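Local coordinates for protein acetone carboxylase alpha subunit (Xanthobacter autotrophicus Py2, PDB 5M45) that belongs to the hydantoinase B/oxoprolinase family and forms the manganese-binding alpha subunit of an assembly of six protein chains, at residues A[293-299]-A[311-317]; A[343-347]-A[397-403]; A[432-438]-A[476-480]. One frame throughout, in Å; residues are numbered along the deposited sequence.

Three contacts follow one another along this chain, none nested in or crossing another. Nearest the N terminus, interaction 1 closes an eleven-residue loop and pairs strands 286-297 and 313-324. Interaction 2 then closes a span of 49 residues that includes helix 349-361, setting loop 343-347 against the beginning of helix 401-422. Interaction 3 follows that helix and brings loops 432-438 and 476-480 together across 37 residues. The three adjoin in space: Tyr-298 and His-402 bridge interactions 1 and 2, while Tyr-399 and Trp-401 of interaction 2 meet Trp-438 and Trp-479 of interaction 3.

Interaction 1 (A[293-299]-A[311-317]); sequences FVDVPYA and KLDTIMH
The outermost strand, within this chain, of a mixed four-stranded β-sheet meets its antiparallel neighbour here, with Val-296 of strand 286-297 and Thr-314 of strand 313-324 as a hydrogen-bonded pair. Val-296 N donates to Thr-314 O at 2.8 Å, and Thr-314 N returns a bond to Val-296 O at 3.1 Å. Two residues further along, Met-316 N reaches Val-294 O at 2.9 Å, whereas the reverse bond from Val-294 N to Met-316 O is weak.

Side chains alternate between the two faces. Val-296 and Thr-314 lie side by side on one of them, pointing the same way, and on that face Val-294 CG1 meets Met-316 CB at 4.0 Å. Val-294, Val-296 and Met-316 all pack on helix 401-422. The opposite face carries Phe-293, Ile-315 and His-317. The rings of Phe-293 and His-317 are nearly parallel, 15° between planes, but slid apart until they barely overlap; Phe-293 CE2 touches His-317 CD2 at 3.5 Å. His-317 is held at both nitrogens, ND1 by Ser-721 and NE2 by an aromatic side chain of another protein's chain, so this face joins the sheet to helix 712-724 and to a subunit interface.

Beyond Pro-297, the centre of an inverse gamma turn, side chains replace the regular backbone pairing. Asp-313 OD1 accepts Ala-299 N at 3.1 Å, the N-H arriving from above the carboxylate plane. Lys-311 folds back at its second and third torsions (-76° and -69°), which carries its ammonium to the backbone of the opposite segment. There NZ donates to Tyr-298 O at 2.9 Å, and a further bond to Val-303 O grips the same nitrogen.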
loop_
_atom_site.group_PDB
_atom_site.type_symbol
_atom_site.label_atom_id
_atom_site.label_comp_id
_atom_site.label_asym_id
_atom_site.label_seq_id
_atom_site.Cartn_x
_atom_site.Cartn_y
_atom_site.Cartn_z
ATOM N N PHE A 293 21.642 23.892 1.304
ATOM C CA PHE A 293 21.671 22.934 0.204
ATOM C C PHE A 293 21.909 21.498 0.758
ATOM O O PHE A 293 22.436 21.328 1.883
ATOM C CB PHE A 293 22.849 23.229 -0.754
ATOM C CG PHE A 293 22.907 24.627 -1.285
ATOM C CD1 PHE A 293 23.612 25.628 -0.606
ATOM C CD2 PHE A 293 22.296 24.950 -2.493
ATOM C CE1 PHE A 293 23.699 26.916 -1.153
ATOM C CE2 PHE A 293 22.369 26.236 -3.009
ATOM C CZ PHE A 293 23.067 27.213 -2.338
ATOM N N VAL A 294 21.595 20.483 -0.073
ATOM C CA VAL A 294 22.083 19.101 0.125
ATOM C C VAL A 294 22.084 18.293 -1.196
ATOM O O VAL A 294 21.423 18.676 -2.172
ATOM C CB VAL A 294 21.316 18.378 1.289
ATOM C CG1 VAL A 294 19.974 17.808 0.807
ATOM C CG2 VAL A 294 22.167 17.289 1.961
ATOM N N ASP A 295 22.860 17.208 -1.227
ATOM C CA ASP A 295 23.093 16.413 -2.438
ATOM C C ASP A 295 22.169 15.212 -2.609
ATOM O O ASP A 295 21.832 14.563 -1.619
ATOM C CB ASP A 295 24.561 15.967 -2.531
ATOM C CG ASP A 295 25.032 15.072 -1.350
ATOM O OD1 ASP A 295 24.935 15.493 -0.161
ATOM O OD2 ASP A 295 25.568 13.958 -1.607
ATOM N N VAL A 296 21.784 14.937 -3.863
ATOM C CA VAL A 296 21.049 13.733 -4.262
ATOM C C VAL A 296 21.800 13.025 -5.419
ATOM O O VAL A 296 21.474 13.239 -6.594
ATOM C CB VAL A 296 19.613 14.065 -4.664
ATOM C CG1 VAL A 296 18.836 12.790 -4.979
ATOM C CG2 VAL A 296 18.900 14.839 -3.550
ATOM N N PRO A 297 22.794 12.153 -5.076
ATOM C CA PRO A 297 23.626 11.496 -6.095
ATOM C C PRO A 297 22.992 10.206 -6.678
ATOM O O PRO A 297 23.522 9.090 -6.483
ATOM C CB PRO A 297 24.945 11.236 -5.359
ATOM C CG PRO A 297 24.571 11.091 -3.931
ATOM C CD PRO A 297 23.425 12.068 -3.738
ATOM N N TYR A 298 21.873 10.380 -7.418
ATOM C CA TYR A 298 21.127 9.225 -7.940
ATOM C C TYR A 298 21.684 8.682 -9.254
ATOM O O TYR A 298 21.214 7.651 -9.732
ATOM C CB TYR A 298 19.615 9.520 -8.045
ATOM C CG TYR A 298 18.768 9.182 -6.816
ATOM C CD1 TYR A 298 19.300 9.237 -5.513
ATOM C CD2 TYR A 298 17.430 8.824 -6.953
ATOM C CE1 TYR A 298 18.515 8.952 -4.400
ATOM C CE2 TYR A 298 16.640 8.533 -5.853
ATOM C CZ TYR A 298 17.182 8.594 -4.576
ATOM O OH TYR A 298 16.413 8.313 -3.474
ATOM N N ALA A 299 22.670 9.338 -9.846
ATOM C CA ALA A 299 23.326 8.814 -11.065
ATOM C C ALA A 299 24.197 7.573 -10.808
ATOM O O ALA A 299 24.376 6.762 -11.724
ATOM C CB ALA A 299 24.126 9.897 -11.790
ATOM N N LYS A 311 17.032 8.632 -12.664
ATOM C CA LYS A 311 18.482 8.443 -12.633
ATOM C C LYS A 311 19.214 9.699 -13.053
ATOM O O LYS A 311 19.597 9.850 -14.218
ATOM C CB LYS A 311 18.944 7.289 -13.502
ATOM C CG LYS A 311 18.534 5.925 -13.031
ATOM C CD LYS A 311 19.333 5.390 -11.844
ATOM C CE LYS A 311 20.797 5.047 -12.174
ATOM N NZ LYS A 311 21.520 5.018 -10.849
ATOM N N LEU A 312 19.427 10.586 -12.082
ATOM C CA LEU A 312 20.201 11.815 -12.287
ATOM C C LEU A 312 20.654 12.384 -10.956
ATOM O O LEU A 312 20.037 12.109 -9.887
ATOM C CB LEU A 312 19.409 12.875 -13.081
ATOM C CG LEU A 312 18.300 13.686 -12.396
ATOM C CD1 LEU A 312 18.034 14.989 -13.129
ATOM C CD2 LEU A 312 17.014 12.884 -12.246
ATOM N N ASP A 313 21.711 13.188 -11.028
ATOM C CA ASP A 313 22.262 13.925 -9.875
ATOM C C ASP A 313 21.563 15.272 -9.731
ATOM O O ASP A 313 21.514 16.016 -10.703
ATOM C CB ASP A 313 23.766 14.158 -10.079
ATOM C CG ASP A 313 24.617 12.876 -9.901
ATOM O OD1 ASP A 313 24.244 11.939 -9.182
ATOM O OD2 ASP A 313 25.734 12.830 -10.485
ATOM N N THR A 314 20.982 15.554 -8.558
ATOM C CA THR A 314 20.402 16.858 -8.271
ATOM C C THR A 314 20.858 17.385 -6.882
ATOM O O THR A 314 21.429 16.644 -6.056
ATOM C CB THR A 314 18.851 16.880 -8.325
ATOM O OG1 THR A 314 18.273 15.985 -7.347
ATOM C CG2 THR A 314 18.333 16.546 -9.730
ATOM N N ILE A 315 20.594 18.687 -6.669
ATOM C CA ILE A 315 20.920 19.420 -5.465
ATOM C C ILE A 315 19.660 20.179 -4.985
ATOM O O ILE A 315 19.009 20.919 -5.768
ATOM C CB ILE A 315 22.059 20.445 -5.713
ATOM C CG1 ILE A 315 23.331 19.731 -6.187
ATOM C CG2 ILE A 315 22.340 21.280 -4.457
ATOM C CD1 ILE A 315 24.473 20.634 -6.593
ATOM N N MET A 316 19.335 20.000 -3.701
ATOM C CA MET A 316 18.276 20.789 -3.050
ATOM C C MET A 316 18.789 22.239 -2.797
ATOM O O MET A 316 19.933 22.415 -2.346
ATOM C CB MET A 316 17.902 20.139 -1.703
ATOM C CG MET A 316 16.749 20.828 -0.954
ATOM S SD MET A 316 17.152 22.368 -0.088
ATOM C CE MET A 316 17.960 21.726 1.377
ATOM N N HIS A 317 17.926 23.213 -3.070
ATOM C CA HIS A 317 18.143 24.654 -2.850
ATOM C C HIS A 317 17.003 25.220 -1.953
ATOM O O HIS A 317 15.808 25.061 -2.273
ATOM C CB HIS A 317 18.157 25.350 -4.213
ATOM C CG HIS A 317 18.373 26.825 -4.182
ATOM N ND1 HIS A 317 17.708 27.687 -5.035
ATOM C CD2 HIS A 317 19.182 27.603 -3.417
ATOM C CE1 HIS A 317 18.069 28.934 -4.772
ATOM N NE2 HIS A 317 18.958 28.908 -3.789
#

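Interaction 2 (A[343-347]-A[397-403]); sequences HTYNA and FSYSWHF. With ACT (acetate ion), chain N.
Phe-397 turns its ring edge to the backbone of the 343-347 loop, where Ala-347 O lies near the ring plane, 3.4 Å from Phe-397 CE1. Ser-398 sets its CB beside that of Thr-344, and its carbonyl receives ND1 of His-150, a manganese ligand, making Ser-398 a second-shell partner of the metal. Tyr-399 N donates to Thr-344 O at 2.8 Å, with the donor tilted from the carbonyl plane. Its own carbonyl oxygen sits in the plane of the Tyr-345 ring, 3.3 Å from CD1.

Ser-400 OG bonds to Asn-346 O at 2.7 Å and also brushes the methyl of Ala-347. The chain then passes into helix 401-422. Trp-401 points away from the loop, and its NE1 binds an acetate ion, probably from the crystallisation liquor, at 2.7 Å to atom O.

An aromatic cluster of His-343, Tyr-345, His-402 and Phe-403 follows. A chi1 of -170°, which swings CG away from the backbone N, lets the His-402 ring present its edge to one face of Tyr-345, planes at 57°, while NE2 bonds to Asp-295 O. Phe-403 receives Tyr-345 CB almost centrally over one face, 3.6 Å from the ring centroid. Its CE2 meets His-343 CE1 at 3.6 Å, and its CD2 lies 3.2 Å from Tyr-345 O, a buried carbonyl oxygen without a hydrogen-bond partner in the model.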
loop_
_atom_site.group_PDB
_atom_site.type_symbol
_atom_site.label_atom_id
_atom_site.label_comp_id
_atom_site.label_asym_id
_atom_site.label_seq_id
_atom_site.Cartn_x
_atom_site.Cartn_y
_atom_site.Cartn_z
ATOM N N HIS A 343 12.473 10.859 -5.864
ATOM C CA HIS A 343 13.261 10.398 -4.715
ATOM C C HIS A 343 12.323 10.424 -3.494
ATOM O O HIS A 343 11.144 10.745 -3.643
ATOM C CB HIS A 343 14.511 11.273 -4.545
ATOM C CG HIS A 343 14.236 12.744 -4.531
ATOM N ND1 HIS A 343 13.450 13.349 -3.578
ATOM C CD2 HIS A 343 14.642 13.743 -5.354
ATOM C CE1 HIS A 343 13.370 14.651 -3.808
ATOM N NE2 HIS A 343 14.074 14.912 -4.895
ATOM N N THR A 344 12.859 10.123 -2.306
ATOM C CA THR A 344 12.059 10.053 -1.057
ATOM C C THR A 344 12.250 11.242 -0.094
ATOM O O THR A 344 11.923 11.137 1.096
ATOM C CB THR A 344 12.332 8.713 -0.325
ATOM O OG1 THR A 344 13.716 8.578 0.002
ATOM C CG2 THR A 344 11.918 7.541 -1.216
ATOM N N TYR A 345 12.660 12.398 -0.625
ATOM C CA TYR A 345 13.095 13.587 0.170
ATOM C C TYR A 345 12.125 14.778 0.074
ATOM O O TYR A 345 12.413 15.867 0.647
ATOM C CB TYR A 345 14.577 14.009 -0.185
ATOM C CG TYR A 345 15.462 12.775 -0.417
ATOM C CD1 TYR A 345 15.533 11.767 0.547
ATOM C CD2 TYR A 345 16.227 12.627 -1.584
ATOM C CE1 TYR A 345 16.258 10.618 0.337
ATOM C CE2 TYR A 345 16.974 11.461 -1.804
ATOM C CZ TYR A 345 16.991 10.462 -0.852
ATOM O OH TYR A 345 17.675 9.284 -1.074
ATOM N N ASN A 346 10.983 14.610 -0.597
ATOM C CA ASN A 346 9.986 15.653 -0.717
ATOM C C ASN A 346 9.234 15.915 0.599
ATOM O O ASN A 346 9.235 15.050 1.508
ATOM C CB ASN A 346 8.978 15.280 -1.823
ATOM C CG ASN A 346 9.672 14.975 -3.142
ATOM O OD1 ASN A 346 10.185 15.877 -3.793
ATOM N ND2 ASN A 346 9.747 13.693 -3.512
ATOM N N ALA A 347 8.590 17.079 0.713
ATOM C CA ALA A 347 7.866 17.415 1.929
ATOM C C ALA A 347 6.483 18.054 1.672
ATOM O O ALA A 347 5.815 17.741 0.634
ATOM C CB ALA A 347 8.786 18.274 2.850
ATOM N N PHE A 397 7.954 10.407 0.196
ATOM C CA PHE A 397 8.267 11.101 1.449
ATOM C C PHE A 397 9.107 10.311 2.489
ATOM O O PHE A 397 9.401 10.877 3.551
ATOM C CB PHE A 397 6.952 11.442 2.184
ATOM C CG PHE A 397 5.962 12.277 1.413
ATOM C CD1 PHE A 397 5.986 13.653 1.505
ATOM C CD2 PHE A 397 4.942 11.667 0.675
ATOM C CE1 PHE A 397 5.011 14.426 0.835
ATOM C CE2 PHE A 397 3.954 12.423 0.043
ATOM C CZ PHE A 397 3.989 13.811 0.121
ATOM N N SER A 398 9.454 9.048 2.252
ATOM C CA SER A 398 10.010 8.209 3.363
ATOM C C SER A 398 11.168 8.856 4.127
ATOM O O SER A 398 11.323 8.588 5.317
ATOM C CB SER A 398 10.470 6.813 2.887
ATOM O OG SER A 398 9.357 5.939 2.671
ATOM N N TYR A 399 12.015 9.635 3.447
ATOM C CA TYR A 399 13.122 10.336 4.094
ATOM C C TYR A 399 13.089 11.865 3.837
ATOM O O TYR A 399 14.086 12.493 3.453
ATOM C CB TYR A 399 14.492 9.702 3.798
ATOM C CG TYR A 399 15.572 10.308 4.688
ATOM C CD1 TYR A 399 15.368 10.495 6.036
ATOM C CD2 TYR A 399 16.781 10.728 4.150
ATOM C CE1 TYR A 399 16.346 11.085 6.850
ATOM C CE2 TYR A 399 17.771 11.331 4.946
ATOM C CZ TYR A 399 17.544 11.525 6.279
ATOM O OH TYR A 399 18.494 12.138 7.081
ATOM N N SER A 400 11.893 12.409 4.081
ATOM C CA SER A 400 11.595 13.847 4.052
ATOM C C SER A 400 12.690 14.694 4.725
ATOM O O SER A 400 13.053 15.793 4.266
ATOM C CB SER A 400 10.289 14.079 4.835
ATOM O OG SER A 400 9.673 15.159 4.217
ATOM N N TRP A 401 13.165 14.182 5.844
ATOM C CA TRP A 401 14.192 14.863 6.648
ATOM C C TRP A 401 15.422 15.285 5.874
ATOM O O TRP A 401 16.013 16.286 6.232
ATOM C CB TRP A 401 14.679 13.973 7.818
ATOM C CG TRP A 401 13.630 13.500 8.788
ATOM C CD1 TRP A 401 13.269 12.209 9.023
ATOM C CD2 TRP A 401 12.873 14.312 9.701
ATOM N NE1 TRP A 401 12.354 12.149 10.061
ATOM C CE2 TRP A 401 12.066 13.424 10.475
ATOM C CE3 TRP A 401 12.788 15.689 9.949
ATOM C CZ2 TRP A 401 11.188 13.882 11.446
ATOM C CZ3 TRP A 401 11.916 16.128 10.941
ATOM C CH2 TRP A 401 11.134 15.230 11.682
ATOM N N HIS A 402 15.852 14.522 4.882
ATOM C CA HIS A 402 17.106 14.849 4.121
ATOM C C HIS A 402 17.122 16.315 3.659
ATOM O O HIS A 402 18.115 17.049 3.851
ATOM C CB HIS A 402 17.216 13.932 2.918
ATOM C CG HIS A 402 18.524 13.981 2.190
ATOM N ND1 HIS A 402 19.736 13.813 2.814
ATOM C CD2 HIS A 402 18.798 14.130 0.871
ATOM C CE1 HIS A 402 20.709 13.871 1.917
ATOM N NE2 HIS A 402 20.163 14.059 0.726
ATOM N N PHE A 403 15.973 16.737 3.098
ATOM C CA PHE A 403 15.776 18.134 2.696
ATOM C C PHE A 403 15.417 19.035 3.861
ATOM O O PHE A 403 15.972 20.136 4.007
ATOM C CB PHE A 403 14.694 18.223 1.589
ATOM C CG PHE A 403 15.152 17.750 0.206
ATOM C CD1 PHE A 403 16.389 17.099 -0.017
ATOM C CD2 PHE A 403 14.319 17.971 -0.878
ATOM C CE1 PHE A 403 16.753 16.697 -1.301
ATOM C CE2 PHE A 403 14.674 17.573 -2.145
ATOM C CZ PHE A 403 15.894 16.924 -2.363
HETATM C C ACT N . 11.693 10.644 12.998
HETATM O O ACT N . 11.638 10.226 11.819
HETATM O OXT ACT N . 10.705 10.526 13.755
HETATM C CH3 ACT N . 12.959 11.287 13.497
#

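Interaction 3 (A[432-438]-A[476-480]); sequences NANTSNW and AAIWN
Asn-432 lays its side-chain amide across the branched carbons of Ile-478, CG lying 3.6 Å from Ile-478 CB, with OD1 near CG1 and CD1 and ND2 near CG2. Ile-478 belongs to a type I β-turn, Ala-477 to Asn-480, which packs against the irregular loop 432-438; Thr-435 forms the centre of an inverse gamma turn in that loop. Two backbone oxygens fix the rotation of the amide, since ND2 donates both to Ala-433 O and to Val-405 O of helix 401-422. A water molecule links the two backbones, donating a hydrogen bond to Ala-433 O at 2.8 Å and accepting one from Ile-478 N at 3.0 Å.

Thr-435 shows how one small side chain can serve two kinds of contact. A chi1 of 67° tucks the hydroxyl in between the two backbone bonds, where OG1 accepts Trp-479 NE1 at 3.1 Å in the plane of the indole and along a fairly straight bond (161° at the hydrogen). Its methyl CG2 instead meets Ala-477 CB at 3.8 Å, and that same Ala-477 CB sits over the centre of one face of the Trp-479 ring.

The indole of Trp-479 is bordered further by Trp-401, and the nearest atoms of its side chain and a bound acetate, probably from the crystallisation liquor, are about 4 Å apart. Trp-438 approaches from the opposite direction, with about 7 Å between its side chain and the manganese ion at their nearest atoms. The two six-membered rings are inclined by 30° and slid so far apart that they scarcely overlap, leaving Trp-438 CH2 against Trp-479 CZ2 at 3.5 Å.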
loop_
_atom_site.group_PDB
_atom_site.type_symbol
_atom_site.label_atom_id
_atom_site.label_comp_id
_atom_site.label_asym_id
_atom_site.label_seq_id
_atom_site.Cartn_x
_atom_site.Cartn_y
_atom_site.Cartn_z
ATOM N N ASN A 432 21.966 23.414 13.371
ATOM C CA ASN A 432 21.871 21.967 13.575
ATOM C C ASN A 432 22.667 21.161 12.540
ATOM O O ASN A 432 22.787 21.559 11.356
ATOM C CB ASN A 432 20.403 21.499 13.644
ATOM C CG ASN A 432 19.614 21.790 12.355
ATOM O OD1 ASN A 432 19.048 22.869 12.202
ATOM N ND2 ASN A 432 19.586 20.817 11.427
ATOM N N ALA A 433 23.208 20.020 13.004
ATOM C CA ALA A 433 23.823 19.027 12.143
ATOM C C ALA A 433 22.823 18.438 11.174
ATOM O O ALA A 433 21.616 18.422 11.449
ATOM C CB ALA A 433 24.403 17.902 12.983
ATOM N N ASN A 434 23.322 17.912 10.079
ATOM C CA ASN A 434 22.545 16.973 9.279
ATOM C C ASN A 434 22.343 15.675 10.107
ATOM O O ASN A 434 23.325 15.096 10.617
ATOM C CB ASN A 434 23.248 16.666 7.946
ATOM C CG ASN A 434 22.332 15.988 6.945
ATOM O OD1 ASN A 434 22.053 14.782 7.042
ATOM N ND2 ASN A 434 21.863 16.752 5.965
ATOM N N THR A 435 21.089 15.255 10.267
ATOM C CA THR A 435 20.757 14.106 11.127
ATOM C C THR A 435 20.855 12.789 10.313
ATOM O O THR A 435 19.851 12.324 9.735
ATOM C CB THR A 435 19.354 14.275 11.758
ATOM O OG1 THR A 435 18.337 14.214 10.742
ATOM C CG2 THR A 435 19.269 15.539 12.506
ATOM N N SER A 436 22.067 12.258 10.228
ATOM C CA SER A 436 22.391 11.031 9.429
ATOM C C SER A 436 23.785 10.555 9.871
ATOM O O SER A 436 24.436 11.280 10.637
ATOM C CB SER A 436 22.339 11.358 7.929
ATOM O OG SER A 436 23.404 12.240 7.524
ATOM N N ASN A 437 24.302 9.389 9.471
ATOM C CA ASN A 437 23.698 8.315 8.640
ATOM C C ASN A 437 22.587 7.539 9.340
ATOM O O ASN A 437 22.622 7.394 10.548
ATOM C CB ASN A 437 24.801 7.308 8.294
ATOM C CG ASN A 437 24.304 6.151 7.405
ATOM O OD1 ASN A 437 23.965 6.350 6.222
ATOM N ND2 ASN A 437 24.322 4.939 7.957
ATOM N N TRP A 438 21.647 7.011 8.548
ATOM C CA TRP A 438 20.626 6.051 8.989
ATOM C C TRP A 438 20.973 4.613 8.534
ATOM O O TRP A 438 20.836 4.256 7.334
ATOM C CB TRP A 438 19.243 6.468 8.455
ATOM C CG TRP A 438 18.761 7.785 8.957
ATOM C CD1 TRP A 438 18.913 9.008 8.326
ATOM C CD2 TRP A 438 18.062 8.058 10.186
ATOM N NE1 TRP A 438 18.360 10.003 9.078
ATOM C CE2 TRP A 438 17.852 9.469 10.238
ATOM C CE3 TRP A 438 17.646 7.276 11.261
ATOM C CZ2 TRP A 438 17.198 10.100 11.303
ATOM C CZ3 TRP A 438 16.973 7.902 12.352
ATOM C CH2 TRP A 438 16.741 9.318 12.340
ATOM N N ALA A 476 22.392 15.524 20.160
ATOM C CA ALA A 476 21.027 15.958 19.804
ATOM C C ALA A 476 20.728 15.871 18.292
ATOM O O ALA A 476 21.624 15.569 17.460
ATOM C CB ALA A 476 20.812 17.388 20.277
ATOM N N ALA A 477 19.455 16.099 17.981
ATOM C CA ALA A 477 18.968 16.241 16.615
ATOM C C ALA A 477 17.992 17.407 16.589
ATOM O O ALA A 477 17.319 17.670 17.578
ATOM C CB ALA A 477 18.281 14.960 16.168
ATOM N N ILE A 478 17.887 18.099 15.470
ATOM C CA ILE A 478 16.887 19.209 15.341
ATOM C C ILE A 478 15.437 18.768 15.672
ATOM O O ILE A 478 14.703 19.527 16.278
ATOM C CB ILE A 478 16.972 19.892 13.961
ATOM C CG1 ILE A 478 16.067 21.142 13.873
ATOM C CG2 ILE A 478 16.613 18.951 12.825
ATOM C CD1 ILE A 478 16.422 22.225 14.872
ATOM N N TRP A 479 15.067 17.538 15.307
ATOM C CA TRP A 479 13.717 17.008 15.559
ATOM C C TRP A 479 13.473 16.466 16.989
ATOM O O TRP A 479 12.352 16.047 17.312
ATOM C CB TRP A 479 13.294 15.951 14.473
ATOM C CG TRP A 479 14.373 15.035 14.015
ATOM C CD1 TRP A 479 15.079 15.128 12.843
ATOM C CD2 TRP A 479 14.934 13.926 14.720
ATOM N NE1 TRP A 479 16.020 14.147 12.764
ATOM C CE2 TRP A 479 15.957 13.377 13.895
ATOM C CE3 TRP A 479 14.645 13.312 15.946
ATOM C CZ2 TRP A 479 16.713 12.278 14.273
ATOM C CZ3 TRP A 479 15.406 12.210 16.334
ATOM C CH2 TRP A 479 16.418 11.698 15.490
ATOM N N ASN A 480 14.506 16.420 17.839
ATOM C CA ASN A 480 14.376 16.084 19.261
ATOM C C ASN A 480 15.665 16.485 20.002
ATOM O O ASN A 480 16.733 15.778 19.866
ATOM C CB ASN A 480 14.080 14.569 19.497
ATOM C CG ASN A 480 13.788 14.251 20.982
ATOM O OD1 ASN A 480 13.971 15.108 21.899
ATOM N ND2 ASN A 480 13.334 13.017 21.242
HETATM O O HOH W 1 20.532 18.076 14.050
#